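Local coordinates for CupA (Streptococcus pneumoniae, PDB 4F2E), which binds copper(I) at a cysteine- and methionine-lined site on a cupredoxin fold and probably acts as a copper chaperone in pneumococcal copper resistance, at residues Ile53-Pro56 / Asp57-Val60; Arg43-Ser47 / Pro48-Gln52; Gln8-Asn11 / Gly12-Glu15. One frame throughout, in Å; residues are numbered along the deposited sequence.

Interaction 1: residues Ile53-Pro56 / Asp57-Val60; sequences IVFP and DFGV
Phe55 and Val60 face each other as an antiparallel, hydrogen-bonded pair, with CA atoms 5.0 Å apart, where strand 52-55 turns back into strand 60-63. Phe55 N donates to Val60 O at 2.9 Å, and Val60 N returns a longer bond of 3.3 Å to Phe55 O. That same oxygen also takes Phe58 N at 3.0 Å. The two donors reach it from opposite faces of the carbonyl plane, both well out of that plane, so a single acceptor ties the turn 55-58 and the start of the return strand together. On the other flank Val54 CA sends a CA-H...O contact to Val60 O, 3.3 Å away. Gly59, the left-handed residue of the bulge (phi 80°), has a backbone setting that favours glycine.

The side chains of Phe55 and Val60 leave the sheet on the same face, and their CB atoms meet at 4.1 Å. Beyond CB the Phe55 ring leads away from the turn into the core, where it meets Phe84 with nearly parallel planes and rests on Ile39, Phe41 and Val72. Phe58, which ends the turn, brings CD2 to 4.3 Å from Phe55 CB, and its own ring meets Phe82 edge-to-face. Val60 and Phe58 thus meet Phe55 CB from different directions, while Pro56 and Asp57 occupy the exposed crest.

With Gly59 and Val60 both set against Phe55, this is a G1 beta bulge closing a hairpin, here joining two short strands of the cupredoxin fold.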
ATOM      1  N   ILE A  53      -2.027  -7.415   5.414  1.00  9.21           N
ATOM      2  CA  ILE A  53      -1.436  -6.744   4.264  1.00 10.01           C
ATOM      3  C   ILE A  53       0.035  -7.138   4.183  1.00  9.59           C
ATOM      4  O   ILE A  53       0.721  -7.210   5.205  1.00 11.09           O
ATOM      5  CB  ILE A  53      -1.587  -5.204   4.350  1.00 11.05           C
ATOM      6  CG1 ILE A  53      -1.140  -4.538   3.044  1.00 12.63           C
ATOM      7  CG2 ILE A  53      -0.808  -4.640   5.539  1.00 12.86           C
ATOM      8  CD1 ILE A  53      -1.976  -4.926   1.836  1.00 14.62           C
ATOM      9  N   VAL A  54       0.506  -7.403   2.969  1.00 10.35           N
ATOM     10  CA  VAL A  54       1.871  -7.869   2.747  1.00  9.30           C
ATOM     11  C   VAL A  54       2.560  -7.074   1.639  1.00  9.97           C
ATOM     12  O   VAL A  54       2.020  -6.935   0.541  1.00 10.24           O
ATOM     13  CB  VAL A  54       1.896  -9.371   2.368  1.00 10.28           C
ATOM     14  CG1 VAL A  54       3.327  -9.874   2.239  1.00 12.47           C
ATOM     15  CG2 VAL A  54       1.140 -10.198   3.393  1.00 10.17           C
ATOM     16  N   PHE A  55       3.738  -6.532   1.948  1.00  9.91           N
ATOM     17  CA  PHE A  55       4.636  -5.948   0.953  1.00  9.44           C
ATOM     18  C   PHE A  55       5.907  -6.789   0.996  1.00 11.46           C
ATOM     19  O   PHE A  55       6.820  -6.490   1.761  1.00 10.43           O
ATOM     20  CB  PHE A  55       4.968  -4.493   1.297  1.00 10.62           C
ATOM     21  CG  PHE A  55       3.875  -3.513   0.963  1.00 10.31           C
ATOM     22  CD1 PHE A  55       2.707  -3.474   1.707  1.00 11.62           C
ATOM     23  CD2 PHE A  55       4.036  -2.606  -0.076  1.00 10.97           C
ATOM     24  CE1 PHE A  55       1.707  -2.562   1.405  1.00 13.51           C
ATOM     25  CE2 PHE A  55       3.039  -1.695  -0.381  1.00 12.73           C
ATOM     26  CZ  PHE A  55       1.876  -1.671   0.364  1.00 13.96           C
ATOM     27  N   PRO A  56       5.978  -7.837   0.161  0.50 10.27           N
ATOM     28  CA  PRO A  56       7.059  -8.823   0.278  0.50 11.11           C
ATOM     29  C   PRO A  56       8.455  -8.258   0.016  0.50 11.29           C
ATOM     30  O   PRO A  56       9.424  -8.771   0.577  0.50 12.62           O
ATOM     31  CB  PRO A  56       6.693  -9.874  -0.778  0.50 12.38           C
ATOM     32  CG  PRO A  56       5.839  -9.146  -1.756  0.50 11.47           C
ATOM     33  CD  PRO A  56       5.064  -8.142  -0.953  0.50 10.62           C
ATOM     34  N   ASP A  57       8.562  -7.227  -0.815  1.00  9.51           N
ATOM     35  CA  ASP A  57       9.867  -6.641  -1.112  1.00 11.15           C
ATOM     36  C   ASP A  57      10.421  -5.828   0.047  1.00 11.26           C
ATOM     37  O   ASP A  57      11.626  -5.586   0.125  1.00 12.02           O
ATOM     38  CB  ASP A  57       9.792  -5.772  -2.365  1.00 12.03           C
ATOM     39  CG  ASP A  57       9.278  -6.533  -3.559  1.00 13.55           C
ATOM     40  OD1 ASP A  57       8.143  -6.257  -3.994  1.00 14.49           O
ATOM     41  OD2 ASP A  57      10.003  -7.423  -4.046  1.00 14.92           O
ATOM     42  N   PHE A  58       9.539  -5.410   0.948  1.00 10.76           N
ATOM     43  CA  PHE A  58       9.925  -4.517   2.032  1.00  9.71           C
ATOM     44  C   PHE A  58       9.878  -5.181   3.406  1.00 11.71           C
ATOM     45  O   PHE A  58      10.186  -4.546   4.412  1.00 14.14           O
ATOM     46  CB  PHE A  58       9.063  -3.250   1.993  1.00 12.48           C
ATOM     47  CG  PHE A  58       9.232  -2.452   0.731  1.00 11.52           C
ATOM     48  CD1 PHE A  58      10.179  -1.444   0.658  1.00 14.75           C
ATOM     49  CD2 PHE A  58       8.460  -2.722  -0.388  1.00 12.96           C
ATOM     50  CE1 PHE A  58      10.351  -0.715  -0.506  1.00 14.16           C
ATOM     51  CE2 PHE A  58       8.627  -1.995  -1.556  1.00 13.82           C
ATOM     52  CZ  PHE A  58       9.572  -0.987  -1.611  1.00 15.20           C
ATOM     53  N   GLY A  59       9.497  -6.454   3.445  1.00 10.74           N
ATOM     54  CA  GLY A  59       9.477  -7.210   4.686  1.00 12.08           C
ATOM     55  C   GLY A  59       8.270  -6.958   5.571  1.00 13.82           C
ATOM     56  O   GLY A  59       8.258  -7.342   6.742  1.00 12.47           O
ATOM     57  N   VAL A  60       7.244  -6.321   5.018  1.00 12.36           N
ATOM     58  CA  VAL A  60       6.045  -6.007   5.785  1.00 12.54           C
ATOM     59  C   VAL A  60       4.968  -7.078   5.643  1.00 11.16           C
ATOM     60  O   VAL A  60       4.619  -7.486   4.534  1.00 11.70           O
ATOM     61  CB  VAL A  60       5.448  -4.651   5.360  1.00 11.47           C
ATOM     62  CG1 VAL A  60       4.137  -4.391   6.091  1.00 16.10           C
ATOM     63  CG2 VAL A  60       6.442  -3.530   5.619  1.00 14.80           C
TER

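Interaction 2: residues Arg43-Ser47 / Pro48-Gln52; sequences RKDPS and PCLDQ. With CU1 (copper (I) ion), chain B; CU1 (copper (I) ion), chain C.
Arg43 spans the loop to Asp51 with a fully extended chain, CG anti to the backbone N (chi1 -176°) and no bend before the guanidinium. NH1 and NH2 converge end-on on one oxygen, Asp51 OD1, at 3.0 and 2.9 Å. OD1 lies close to the guanidinium plane, but the carboxylate is turned 62° from that plane; NH1 meets OD1 on the anti side and NH2 nearly along its C-O axis. At the edge of the same group NE donates to Asp45 O (2.8 Å), while Leu50 O sits 3.6 Å above its centre, over one face. A water bonded to both Pro46 O and Asp51 OD1 adds another donor to that oxygen. Arg43 NH1 also bonds to Leu64 O, so the group is fixed on several sides.

Asp45 forms an Asx turn: its OD1 accepts Ser47 N at 2.9 Å. The Leu50 side chain crosses that of Asp45 at about a right angle, with CD1 3.5 Å from Asp45 OD2, which takes a further bond from Gly22 N. Ser47 OG, swung anti to its own N (chi1 173°), accepts Cys49 N, and Ser47 O accepts Leu50 N, closing the 3-10 turn that presents Cys49. Cys49 SG bridges the two copper(I) ions; Cys49 O also binds one of them, whose site Cys86 completes, whereas Met88 and Met90 also bind the other.

The loop runs from strand 37-43 to strand 52-55. Leu50 and Cys49 pack on Met91, Pro46 touches Met66, and backbone bonds tie Arg43 to Gly67 and Glu68, and Asp51 to Leu64.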
ATOM      1  N   ARG A  43      -9.633  -0.044   6.372  1.00 11.41           N
ATOM      2  CA  ARG A  43     -10.304  -1.322   6.166  1.00 13.22           C
ATOM      3  C   ARG A  43     -11.810  -1.239   6.370  1.00 12.63           C
ATOM      4  O   ARG A  43     -12.285  -0.907   7.458  1.00 14.56           O
ATOM      5  CB  ARG A  43      -9.718  -2.423   7.051  1.00 11.67           C
ATOM      6  CG  ARG A  43     -10.361  -3.763   6.761  1.00 11.17           C
ATOM      7  CD  ARG A  43      -9.774  -4.894   7.563  1.00 12.89           C
ATOM      8  NE  ARG A  43     -10.464  -6.141   7.244  1.00 11.30           N
ATOM      9  CZ  ARG A  43     -10.252  -7.296   7.862  1.00 12.61           C
ATOM     10  NH1 ARG A  43      -9.369  -7.371   8.847  1.00 12.78           N
ATOM     11  NH2 ARG A  43     -10.928  -8.379   7.493  1.00 12.57           N
ATOM     12  N   LYS A  44     -12.553  -1.565   5.316  1.00 11.95           N
ATOM     13  CA  LYS A  44     -14.007  -1.475   5.338  1.00 12.42           C
ATOM     14  C   LYS A  44     -14.674  -2.809   5.006  1.00 12.85           C
ATOM     15  O   LYS A  44     -15.899  -2.910   4.991  1.00 17.06           O
ATOM     16  CB  LYS A  44     -14.479  -0.394   4.366  1.00 16.21           C
ATOM     17  CG  LYS A  44     -13.994   1.000   4.731  1.00 20.82           C
ATOM     18  CD  LYS A  44     -14.447   2.033   3.716  1.00 27.59           C
ATOM     19  CE  LYS A  44     -14.033   3.432   4.138  1.00 30.83           C
ATOM     20  NZ  LYS A  44     -14.453   4.454   3.141  1.00 38.21           N
ATOM     21  N   ASP A  45     -13.860  -3.829   4.750  1.00 12.70           N
ATOM     22  CA  ASP A  45     -14.356  -5.148   4.370  1.00 13.32           C
ATOM     23  C   ASP A  45     -13.904  -6.172   5.413  1.00 13.16           C
ATOM     24  O   ASP A  45     -12.709  -6.389   5.591  1.00 12.48           O
ATOM     25  CB  ASP A  45     -13.810  -5.509   2.985  1.00 14.43           C
ATOM     26  CG  ASP A  45     -14.371  -6.811   2.443  1.00 12.98           C
ATOM     27  OD1 ASP A  45     -14.793  -7.677   3.237  1.00 15.16           O
ATOM     28  OD2 ASP A  45     -14.371  -6.968   1.203  1.00 14.39           O
ATOM     29  N   PRO A  46     -14.863  -6.803   6.110  1.00 13.11           N
ATOM     30  CA  PRO A  46     -14.537  -7.693   7.231  1.00 13.38           C
ATOM     31  C   PRO A  46     -14.137  -9.109   6.813  1.00 13.19           C
ATOM     32  O   PRO A  46     -13.886  -9.944   7.682  1.00 14.04           O
ATOM     33  CB  PRO A  46     -15.849  -7.740   8.017  1.00 16.12           C
ATOM     34  CG  PRO A  46     -16.889  -7.604   6.970  1.00 15.85           C
ATOM     35  CD  PRO A  46     -16.319  -6.644   5.945  1.00 15.33           C
ATOM     36  N   SER A  47     -14.076  -9.380   5.514  1.00 12.05           N
ATOM     37  CA  SER A  47     -13.699 -10.712   5.057  1.00 12.20           C
ATOM     38  C   SER A  47     -12.350 -11.128   5.624  1.00 12.72           C
ATOM     39  O   SER A  47     -11.382 -10.368   5.553  1.00 12.07           O
ATOM     40  CB  SER A  47     -13.631 -10.770   3.536  1.00 13.79           C
ATOM     41  OG  SER A  47     -13.116 -12.027   3.126  1.00 13.60           O
ATOM     42  N   PRO A  48     -12.275 -12.344   6.182  1.00 11.98           N
ATOM     43  CA  PRO A  48     -10.991 -12.861   6.669  1.00 11.65           C
ATOM     44  C   PRO A  48      -9.919 -12.875   5.579  1.00 11.61           C
ATOM     45  O   PRO A  48      -8.733 -12.853   5.892  1.00 11.97           O
ATOM     46  CB  PRO A  48     -11.334 -14.288   7.109  1.00 11.89           C
ATOM     47  CG  PRO A  48     -12.785 -14.211   7.477  1.00 13.28           C
ATOM     48  CD  PRO A  48     -13.392 -13.258   6.489  1.00 14.29           C
ATOM     49  N   CYS A  49     -10.333 -12.904   4.317  1.00 10.79           N
ATOM     50  CA  CYS A  49      -9.383 -12.849   3.212  1.00 10.45           C
ATOM     51  C   CYS A  49      -8.504 -11.597   3.302  1.00 11.43           C
ATOM     52  O   CYS A  49      -7.366 -11.592   2.829  1.00 11.58           O
ATOM     53  CB  CYS A  49     -10.128 -12.882   1.872  1.00 10.06           C
ATOM     54  SG  CYS A  49      -9.086 -13.093   0.400  1.00 10.92           S
ATOM     55  N   LEU A  50      -9.031 -10.545   3.922  1.00 11.45           N
ATOM     56  CA  LEU A  50      -8.352  -9.250   3.956  1.00 11.75           C
ATOM     57  C   LEU A  50      -7.765  -8.893   5.328  1.00 11.97           C
ATOM     58  O   LEU A  50      -7.499  -7.725   5.613  1.00 11.66           O
ATOM     59  CB  LEU A  50      -9.303  -8.153   3.464  1.00 14.27           C
ATOM     60  CG  LEU A  50      -9.720  -8.307   1.997  1.00 11.29           C
ATOM     61  CD1 LEU A  50     -10.967  -7.490   1.689  1.00 15.65           C
ATOM     62  CD2 LEU A  50      -8.575  -7.921   1.068  1.00 12.01           C
ATOM     63  N   ASP A  51      -7.542  -9.907   6.161  1.00 11.11           N
ATOM     64  CA  ASP A  51      -7.044  -9.698   7.522  1.00 11.58           C
ATOM     65  C   ASP A  51      -5.625  -9.137   7.588  1.00 13.50           C
ATOM     66  O   ASP A  51      -5.266  -8.456   8.550  1.00 11.84           O
ATOM     67  CB  ASP A  51      -7.108 -10.998   8.327  1.00 11.85           C
ATOM     68  CG  ASP A  51      -8.494 -11.287   8.857  1.00 12.90           C
ATOM     69  OD1 ASP A  51      -9.357 -10.389   8.800  1.00 14.80           O
ATOM     70  OD2 ASP A  51      -8.714 -12.415   9.346  1.00 16.56           O
ATOM     71  N   GLN A  52      -4.814  -9.434   6.578  1.00 12.00           N
ATOM     72  CA  GLN A  52      -3.425  -8.994   6.584  1.00 13.29           C
ATOM     73  C   GLN A  52      -3.033  -8.277   5.302  1.00 10.45           C
ATOM     74  O   GLN A  52      -3.631  -8.491   4.245  1.00 12.11           O
ATOM     75  CB  GLN A  52      -2.483 -10.175   6.818  1.00 15.62           C
ATOM     76  CG  GLN A  52      -2.604 -10.792   8.197  1.00 18.62           C
ATOM     77  CD  GLN A  52      -3.100 -12.219   8.155  1.00 25.60           C
ATOM     78  OE1 GLN A  52      -2.690 -13.006   7.302  1.00 30.48           O
ATOM     79  NE2 GLN A  52      -3.992 -12.562   9.078  1.00 33.91           N
TER
HETATM   80 CU   CU1 B 201      -7.108 -12.313   0.755  1.00 12.38          CU
HETATM   81 CU   CU1 C 202      -8.344 -15.204   0.643  1.00 13.40          CU
HETATM   82  O   HOH W   1     -12.117 -10.702   9.654  1.00 26.66           O

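Interaction 3: residues Gln8-Asn11 / Gly12-Glu15; sequences QQKN and GYQE
Gln8-Lys10 and Tyr13-Glu15 run antiparallel, their strand axes 149° apart and 4.7 Å at closest approach, with Gln8-Glu15 and Lys10-Tyr13 as hydrogen-bonded pairs flanking the non-hydrogen-bonded pair Gln9-Gln14.

The face bearing Gln9 and Gln14 carries an amide pair. These side chains lie side by side, pointing the same way, with amide planes 66° apart. Gln9 curls at chi2, bringing NE2 to Gln14 OE1 at 3.0 Å along a nearly straight bond; the acceptor is near the plane of the Gln9 amide, whereas the donor stands above that of Gln14. Gln14 OE1 also accepts Lys32 N, and its NE2 donates to Val35 O, so the buried Gln14 amide is anchored from both ends. A water links Gln9 OE1 with Tyr13 O.

On the opposite face Lys10 crosses the Tyr13 ring obliquely, CG 4.0 Å from CE1. With chi1 at 61°, CG of Tyr13 sits between its backbone N and carbonyl carbon, folding the ring back over the turn; Lys10 O lies above the centre of one face. Asn11 CB approaches ring atom CE2 at 3.7 Å. Farther out Lys10 NZ donates to Gln8 OE1 (3.1 Å) and makes a long salt bridge with Glu15 OE2, whose partner oxygen OE1 pairs with Arg38.

Asn11 and Gly12, both with positive phi, form the middle of a type I' turn: a beta hairpin with a two-residue loop at the surface of this cupredoxin-like domain.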
ATOM      1  N   GLN A   8       0.700  11.848  -2.358  1.00 11.18           N
ATOM      2  CA  GLN A   8       0.792  13.280  -2.118  1.00 12.45           C
ATOM      3  C   GLN A   8       2.093  13.579  -1.384  1.00 12.94           C
ATOM      4  O   GLN A   8       2.379  12.974  -0.354  1.00 13.66           O
ATOM      5  CB  GLN A   8      -0.395  13.754  -1.279  1.00 15.42           C
ATOM      6  CG  GLN A   8      -0.372  15.238  -0.948  1.00 19.32           C
ATOM      7  CD  GLN A   8      -1.461  15.637   0.032  1.00 28.27           C
ATOM      8  OE1 GLN A   8      -2.110  14.785   0.642  1.00 30.00           O
ATOM      9  NE2 GLN A   8      -1.663  16.940   0.192  1.00 30.59           N
ATOM     10  N   GLN A   9       2.878  14.510  -1.916  1.00 12.46           N
ATOM     11  CA  GLN A   9       4.121  14.925  -1.276  1.00 13.68           C
ATOM     12  C   GLN A   9       3.854  16.014  -0.243  1.00 13.16           C
ATOM     13  O   GLN A   9       3.217  17.021  -0.557  1.00 17.14           O
ATOM     14  CB  GLN A   9       5.105  15.450  -2.324  1.00 14.10           C
ATOM     15  CG  GLN A   9       5.345  14.498  -3.487  1.00 14.63           C
ATOM     16  CD  GLN A   9       5.946  13.181  -3.040  1.00 12.55           C
ATOM     17  OE1 GLN A   9       6.821  13.145  -2.170  1.00 15.76           O
ATOM     18  NE2 GLN A   9       5.469  12.087  -3.622  1.00 13.61           N
ATOM     19  N   LYS A  10       4.339  15.822   0.982  1.00 13.99           N
ATOM     20  CA  LYS A  10       4.181  16.839   2.023  1.00 16.84           C
ATOM     21  C   LYS A  10       4.975  16.571   3.303  1.00 15.46           C
ATOM     22  O   LYS A  10       5.093  15.430   3.753  1.00 17.14           O
ATOM     23  CB  LYS A  10       2.701  17.038   2.371  1.00 20.88           C
ATOM     24  CG  LYS A  10       1.988  15.781   2.838  1.00 20.00           C
ATOM     25  CD  LYS A  10       0.535  16.079   3.182  1.00 24.55           C
ATOM     26  CE  LYS A  10      -0.261  14.804   3.392  1.00 25.56           C
ATOM     27  NZ  LYS A  10      -1.685  15.087   3.724  1.00 25.65           N
ATOM     28  N   ASN A  11       5.503  17.648   3.879  1.00 18.15           N
ATOM     29  CA  ASN A  11       6.222  17.618   5.157  1.00 16.75           C
ATOM     30  C   ASN A  11       7.276  16.523   5.320  1.00 15.00           C
ATOM     31  O   ASN A  11       7.357  15.878   6.370  1.00 15.45           O
ATOM     32  CB  ASN A  11       5.239  17.593   6.332  1.00 21.90           C
ATOM     33  CG  ASN A  11       4.479  18.897   6.481  1.00 24.77           C
ATOM     34  OD1 ASN A  11       3.252  18.918   6.437  1.00 24.65           O
ATOM     35  ND2 ASN A  11       5.209  19.995   6.653  1.00 29.05           N
ATOM     36  N   GLY A  12       8.083  16.326   4.283  1.00 17.11           N
ATOM     37  CA  GLY A  12       9.193  15.389   4.344  1.00 17.49           C
ATOM     38  C   GLY A  12       8.797  13.939   4.143  1.00 13.26           C
ATOM     39  O   GLY A  12       9.593  13.031   4.375  1.00 12.73           O
ATOM     40  N   TYR A  13       7.559  13.718   3.723  1.00 13.25           N
ATOM     41  CA  TYR A  13       7.103  12.375   3.393  1.00 11.25           C
ATOM     42  C   TYR A  13       6.135  12.404   2.221  1.00 11.85           C
ATOM     43  O   TYR A  13       5.859  13.462   1.658  1.00 13.10           O
ATOM     44  CB  TYR A  13       6.461  11.698   4.611  1.00 12.79           C
ATOM     45  CG  TYR A  13       5.242  12.401   5.177  1.00 14.55           C
ATOM     46  CD1 TYR A  13       3.965  12.089   4.728  1.00 12.13           C
ATOM     47  CD2 TYR A  13       5.369  13.359   6.174  1.00 17.56           C
ATOM     48  CE1 TYR A  13       2.846  12.723   5.252  1.00 12.92           C
ATOM     49  CE2 TYR A  13       4.259  13.998   6.701  1.00 17.54           C
ATOM     50  CZ  TYR A  13       3.000  13.677   6.237  1.00 14.42           C
ATOM     51  OH  TYR A  13       1.894  14.314   6.762  1.00 15.49           O
ATOM     52  N   GLN A  14       5.638  11.232   1.848  1.00 10.32           N
ATOM     53  CA  GLN A  14       4.603  11.124   0.833  1.00 10.95           C
ATOM     54  C   GLN A  14       3.541  10.177   1.352  1.00 12.33           C
ATOM     55  O   GLN A  14       3.849   9.230   2.067  1.00 12.01           O
ATOM     56  CB  GLN A  14       5.176  10.630  -0.499  1.00 11.11           C
ATOM     57  CG  GLN A  14       5.797   9.242  -0.445  1.00 11.20           C
ATOM     58  CD  GLN A  14       6.492   8.864  -1.741  1.00 11.55           C
ATOM     59  OE1 GLN A  14       6.045   9.232  -2.831  1.00 12.15           O
ATOM     60  NE2 GLN A  14       7.597   8.131  -1.630  1.00 12.09           N
ATOM     61  N   GLU A  15       2.290  10.440   1.002  1.00 10.86           N
ATOM     62  CA  GLU A  15       1.182   9.691   1.567  1.00 12.23           C
ATOM     63  C   GLU A  15       0.165   9.318   0.507  1.00 12.63           C
ATOM     64  O   GLU A  15      -0.153  10.111  -0.380  1.00 12.59           O
ATOM     65  CB  GLU A  15       0.502  10.511   2.662  1.00 11.59           C
ATOM     66  CG  GLU A  15      -0.701   9.836   3.290  1.00 13.26           C
ATOM     67  CD  GLU A  15      -1.283  10.660   4.410  1.00 18.33           C
ATOM     68  OE1 GLU A  15      -0.637  10.747   5.477  1.00 16.33           O
ATOM     69  OE2 GLU A  15      -2.373  11.237   4.216  1.00 25.58           O
TER
HETATM   70  O   HOH W   2       7.752  14.958   0.396  1.00 26.35           O

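Along the chain the three contacts come in series, none enclosing or crossing another. Interaction 3, nearest the N terminus, closes the hairpin of strands 5-10 and 13-20. Interaction 2 then folds the loop leaving strand 37-43, the strand that runs parallel to 13-20, and delivers the cysteine that bridges the two copper(I) ions before the chain enters strand 52-55. Interaction 1 follows directly and reverses that strand into 60-63; although their segments adjoin in sequence, the centres of interactions 1 and 2 are about 17 Å apart. Interactions 2 and 3 lie on opposite sides of the chain's centre, about 27 Å between centres, placing the first hairpin far from the metal end of the fold.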